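Local coordinates for ATP:cob(I)alamin adenosyltransferase, putative (Burkholderia thailandensis, PDB 2ZHZ), which probably transfers the adenosyl group of ATP to the cobalt of reduced cobalamin, working as a homotrimeric PduO-type enzyme that yields adenosylcobalamin and triphosphate, at residues V39-L50 / L62-G73. Numbering follows the deposited sequence.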
loop_
_atom_site.group_PDB
_atom_site.type_symbol
_atom_site.label_atom_id
_atom_site.label_comp_id
_atom_site.label_asym_id
_atom_site.label_seq_id
_atom_site.Cartn_x
_atom_site.Cartn_y
_atom_site.Cartn_z
ATOM N N VAL B 39 -9.518 0.630 -3.143
ATOM C CA VAL B 39 -9.716 0.056 -4.473
ATOM C C VAL B 39 -8.797 0.777 -5.460
ATOM O O VAL B 39 -8.188 0.151 -6.330
ATOM C CB VAL B 39 -11.194 0.191 -4.924
ATOM C CG1 VAL B 39 -11.344 -0.193 -6.406
ATOM C CG2 VAL B 39 -12.063 -0.715 -4.068
ATOM N N ASP B 40 -8.695 2.094 -5.303
ATOM C CA ASP B 40 -7.852 2.938 -6.149
ATOM C C ASP B 40 -6.381 2.551 -5.925
ATOM O O ASP B 40 -5.605 2.432 -6.877
ATOM C CB ASP B 40 -8.077 4.410 -5.772
ATOM C CG ASP B 40 -7.417 5.391 -6.736
ATOM O OD1 ASP B 40 -7.298 6.581 -6.363
ATOM O OD2 ASP B 40 -7.026 4.999 -7.858
ATOM N N GLU B 41 -6.004 2.345 -4.665
ATOM C CA GLU B 41 -4.627 1.971 -4.345
ATOM C C GLU B 41 -4.303 0.614 -4.971
ATOM O O GLU B 41 -3.208 0.401 -5.495
ATOM C CB GLU B 41 -4.422 1.913 -2.825
ATOM C CG GLU B 41 -2.947 1.842 -2.420
ATOM C CD GLU B 41 -2.742 1.844 -0.913
ATOM O OE1 GLU B 41 -3.610 2.372 -0.191
ATOM O OE2 GLU B 41 -1.700 1.332 -0.453
ATOM N N LEU B 42 -5.259 -0.307 -4.910
ATOM C CA LEU B 42 -5.070 -1.623 -5.511
ATOM C C LEU B 42 -4.879 -1.475 -7.015
ATOM O O LEU B 42 -3.979 -2.074 -7.598
ATOM C CB LEU B 42 -6.285 -2.516 -5.263
ATOM C CG LEU B 42 -6.355 -3.790 -6.117
ATOM C CD1 LEU B 42 -5.151 -4.690 -5.824
ATOM C CD2 LEU B 42 -7.653 -4.532 -5.823
ATOM N N ASN B 43 -5.735 -0.680 -7.646
ATOM C CA ASN B 43 -5.637 -0.487 -9.086
ATOM C C ASN B 43 -4.276 0.099 -9.462
ATOM O O ASN B 43 -3.705 -0.244 -10.501
ATOM C CB ASN B 43 -6.770 0.418 -9.582
ATOM C CG ASN B 43 -7.114 0.168 -11.041
ATOM O OD1 ASN B 43 -6.699 -0.836 -11.621
ATOM N ND2 ASN B 43 -7.890 1.068 -11.631
ATOM N N SER B 44 -3.749 0.965 -8.605
ATOM C CA SER B 44 -2.453 1.583 -8.858
ATOM C C SER B 44 -1.313 0.581 -8.747
ATOM O O SER B 44 -0.366 0.630 -9.535
ATOM C CB SER B 44 -2.229 2.754 -7.899
ATOM O OG SER B 44 -3.163 3.791 -8.174
ATOM N N GLN B 45 -1.392 -0.325 -7.773
ATOM C CA GLN B 45 -0.349 -1.338 -7.627
ATOM C C GLN B 45 -0.368 -2.254 -8.855
ATOM O O GLN B 45 0.681 -2.706 -9.318
ATOM C CB GLN B 45 -0.560 -2.154 -6.347
ATOM C CG GLN B 45 -0.101 -1.446 -5.070
ATOM C CD GLN B 45 1.412 -1.258 -5.001
ATOM O OE1 GLN B 45 2.150 -1.774 -5.834
ATOM N NE2 GLN B 45 1.875 -0.524 -3.992
ATOM N N ILE B 46 -1.560 -2.521 -9.385
ATOM C CA ILE B 46 -1.667 -3.359 -10.575
ATOM C C ILE B 46 -1.007 -2.622 -11.739
ATOM O O ILE B 46 -0.419 -3.239 -12.632
ATOM C CB ILE B 46 -3.141 -3.687 -10.897
ATOM C CG1 ILE B 46 -3.663 -4.696 -9.868
ATOM C CG2 ILE B 46 -3.266 -4.258 -12.320
ATOM C CD1 ILE B 46 -5.140 -5.006 -9.984
ATOM N N GLY B 47 -1.094 -1.294 -11.713
ATOM C CA GLY B 47 -0.472 -0.495 -12.752
ATOM C C GLY B 47 1.041 -0.643 -12.701
ATOM O O GLY B 47 1.721 -0.611 -13.735
ATOM N N VAL B 48 1.578 -0.802 -11.494
ATOM C CA VAL B 48 3.016 -0.970 -11.325
ATOM C C VAL B 48 3.427 -2.332 -11.875
ATOM O O VAL B 48 4.472 -2.469 -12.517
ATOM C CB VAL B 48 3.416 -0.866 -9.838
ATOM C CG1 VAL B 48 4.876 -1.260 -9.652
ATOM C CG2 VAL B 48 3.193 0.557 -9.354
ATOM N N LEU B 49 2.602 -3.339 -11.617
ATOM C CA LEU B 49 2.867 -4.685 -12.112
ATOM C C LEU B 49 2.805 -4.696 -13.646
ATOM O O LEU B 49 3.610 -5.356 -14.305
ATOM C CB LEU B 49 1.839 -5.668 -11.546
ATOM C CG LEU B 49 1.860 -7.097 -12.106
ATOM C CD1 LEU B 49 3.266 -7.688 -11.990
ATOM C CD2 LEU B 49 0.842 -7.944 -11.354
ATOM N N LEU B 50 1.852 -3.957 -14.209
ATOM C CA LEU B 50 1.709 -3.887 -15.660
ATOM C C LEU B 50 2.901 -3.211 -16.334
ATOM O O LEU B 50 3.077 -3.323 -17.547
ATOM C CB LEU B 50 0.412 -3.159 -16.032
ATOM C CG LEU B 50 -0.859 -4.008 -15.933
ATOM C CD1 LEU B 50 -2.083 -3.122 -15.966
ATOM C CD2 LEU B 50 -0.895 -5.008 -17.090
ATOM N N LEU B 62 -4.884 -8.614 -16.546
ATOM C CA LEU B 62 -4.634 -7.529 -15.597
ATOM C C LEU B 62 -5.121 -6.174 -16.115
ATOM O O LEU B 62 -5.613 -5.347 -15.343
ATOM C CB LEU B 62 -3.142 -7.456 -15.261
ATOM C CG LEU B 62 -2.582 -8.625 -14.435
ATOM C CD1 LEU B 62 -1.072 -8.484 -14.303
ATOM C CD2 LEU B 62 -3.235 -8.643 -13.059
ATOM N N SER B 63 -4.987 -5.942 -17.417
ATOM C CA SER B 63 -5.437 -4.682 -17.996
ATOM C C SER B 63 -6.955 -4.594 -17.895
ATOM O O SER B 63 -7.507 -3.542 -17.571
ATOM C CB SER B 63 -5.000 -4.575 -19.461
ATOM O OG SER B 63 -3.589 -4.511 -19.562
ATOM N N ALA B 64 -7.626 -5.710 -18.165
ATOM C CA ALA B 64 -9.079 -5.761 -18.094
ATOM C C ALA B 64 -9.535 -5.547 -16.657
ATOM O O ALA B 64 -10.568 -4.923 -16.404
ATOM C CB ALA B 64 -9.580 -7.105 -18.599
ATOM N N ILE B 65 -8.761 -6.078 -15.718
ATOM C CA ILE B 65 -9.089 -5.948 -14.306
ATOM C C ILE B 65 -9.048 -4.490 -13.861
ATOM O O ILE B 65 -9.852 -4.078 -13.028
ATOM C CB ILE B 65 -8.142 -6.821 -13.447
ATOM C CG1 ILE B 65 -8.494 -8.297 -13.668
ATOM C CG2 ILE B 65 -8.253 -6.444 -11.963
ATOM C CD1 ILE B 65 -7.473 -9.284 -13.121
ATOM N N GLN B 66 -8.127 -3.706 -14.415
ATOM C CA GLN B 66 -8.046 -2.291 -14.052
ATOM C C GLN B 66 -9.356 -1.594 -14.408
ATOM O O GLN B 66 -9.819 -0.701 -13.690
ATOM C CB GLN B 66 -6.894 -1.596 -14.783
ATOM C CG GLN B 66 -5.510 -1.956 -14.263
ATOM C CD GLN B 66 -4.482 -0.888 -14.581
ATOM O OE1 GLN B 66 -4.172 -0.630 -15.749
ATOM N NE2 GLN B 66 -3.951 -0.249 -13.537
ATOM N N HIS B 67 -9.943 -1.998 -15.530
ATOM C CA HIS B 67 -11.210 -1.430 -15.977
ATOM C C HIS B 67 -12.310 -1.843 -15.006
ATOM O O HIS B 67 -13.167 -1.035 -14.652
ATOM C CB HIS B 67 -11.532 -1.918 -17.391
ATOM C CG HIS B 67 -10.577 -1.419 -18.428
ATOM N ND1 HIS B 67 -10.598 -0.122 -18.896
ATOM C CD2 HIS B 67 -9.557 -2.034 -19.070
ATOM C CE1 HIS B 67 -9.632 0.038 -19.784
ATOM N NE2 HIS B 67 -8.985 -1.108 -19.907
ATOM N N ASP B 68 -12.274 -3.101 -14.571
ATOM C CA ASP B 68 -13.258 -3.615 -13.617
ATOM C C ASP B 68 -13.173 -2.821 -12.317
ATOM O O ASP B 68 -14.191 -2.450 -11.723
ATOM C CB ASP B 68 -12.988 -5.082 -13.262
ATOM C CG ASP B 68 -13.251 -6.041 -14.408
ATOM O OD1 ASP B 68 -13.808 -5.628 -15.447
ATOM O OD2 ASP B 68 -12.898 -7.228 -14.246
ATOM N N LEU B 69 -11.944 -2.595 -11.862
ATOM C CA LEU B 69 -11.711 -1.869 -10.621
ATOM C C LEU B 69 -12.155 -0.421 -10.725
ATOM O O LEU B 69 -12.596 0.176 -9.740
ATOM C CB LEU B 69 -10.230 -1.959 -10.231
ATOM C CG LEU B 69 -9.795 -3.369 -9.821
ATOM C CD1 LEU B 69 -8.322 -3.355 -9.417
ATOM C CD2 LEU B 69 -10.658 -3.862 -8.658
ATOM N N PHE B 70 -12.034 0.152 -11.918
ATOM C CA PHE B 70 -12.474 1.523 -12.117
ATOM C C PHE B 70 -13.991 1.556 -11.936
ATOM O O PHE B 70 -14.533 2.465 -11.310
ATOM C CB PHE B 70 -12.120 2.010 -13.519
ATOM C CG PHE B 70 -12.511 3.435 -13.769
ATOM C CD1 PHE B 70 -11.729 4.477 -13.282
ATOM C CD2 PHE B 70 -13.688 3.737 -14.447
ATOM C CE1 PHE B 70 -12.116 5.805 -13.466
ATOM C CE2 PHE B 70 -14.085 5.059 -14.635
ATOM C CZ PHE B 70 -13.295 6.095 -14.143
ATOM N N ASP B 71 -14.675 0.555 -12.484
ATOM C CA ASP B 71 -16.128 0.488 -12.365
ATOM C C ASP B 71 -16.573 0.161 -10.946
ATOM O O ASP B 71 -17.589 0.672 -10.474
ATOM C CB ASP B 71 -16.702 -0.551 -13.330
ATOM C CG ASP B 71 -16.596 -0.119 -14.779
ATOM O OD1 ASP B 71 -16.371 1.086 -15.032
ATOM O OD2 ASP B 71 -16.751 -0.981 -15.668
ATOM N N LEU B 72 -15.811 -0.691 -10.266
ATOM C CA LEU B 72 -16.142 -1.065 -8.899
ATOM C C LEU B 72 -16.066 0.191 -8.033
ATOM O O LEU B 72 -16.935 0.434 -7.195
ATOM C CB LEU B 72 -15.167 -2.138 -8.393
ATOM C CG LEU B 72 -15.568 -2.909 -7.129
ATOM C CD1 LEU B 72 -14.792 -4.218 -7.060
ATOM C CD2 LEU B 72 -15.305 -2.071 -5.898
ATOM N N GLY B 73 -15.030 0.996 -8.259
ATOM C CA GLY B 73 -14.874 2.230 -7.506
ATOM C C GLY B 73 -16.011 3.180 -7.836
ATOM O O GLY B 73 -16.528 3.881 -6.961
#
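Gln66 and Asn43 form the polar centre where segments 39-50 and 62-73 run antiparallel, their N-to-C directions 167° apart and their axes 9.6 Å at closest approach. Gln66 NE2 donates to the backbone Asn43 O at 3.0 Å, with that oxygen close to the plane of the Gln66 amide. Gly47 N, the helical donor, reaches Asn43 O from the opposite face of its carbonyl plane, so two N-H groups grip one oxygen of buried Asn43. Two weak bonds supplement this: Gln66 NE2 to Asn43 OD1, and Asn43 ND2 to Gln66 O. The two amide planes stand 77° apart. Gln66 NE2 also donates to Pro112 O of the second subunit, tying the helix pair to the trimer interface.

The packing is knobs-into-holes. Ile46 enters the hole formed by Leu62, Ile65, Gln66 and Leu69, Leu69 sits among Val39, Leu42, Asn43 and Ile46, and Gln66 among Asn43, Ile46, Gly47 and Leu50; Ile46 CD1 and Leu69 CD1 meet tip to tip at 3.6 Å. At Ile46 a chi1 of -73° leaves CG2 opposite the backbone N, 3.8 Å from Gln66 CG. At one end the side chains of Leu49 and Leu62 cross at about a right angle, and Leu50 CD2 lies 3.8 Å from Leu62 CB; at the other, Val39 CG2 lies 4.0 Å from Leu72 CD2.

Helices 31-50 and 56-77, consecutive in the chain, form an antiparallel hairpin of the bundle: Leu42 and Ile46 pack on helix 116-141, which carries ATP-binding Arg129 and Glu132, Leu62 and Leu72 on helix 147-169, and Ile65 reaches Trp95 of helix 86-101.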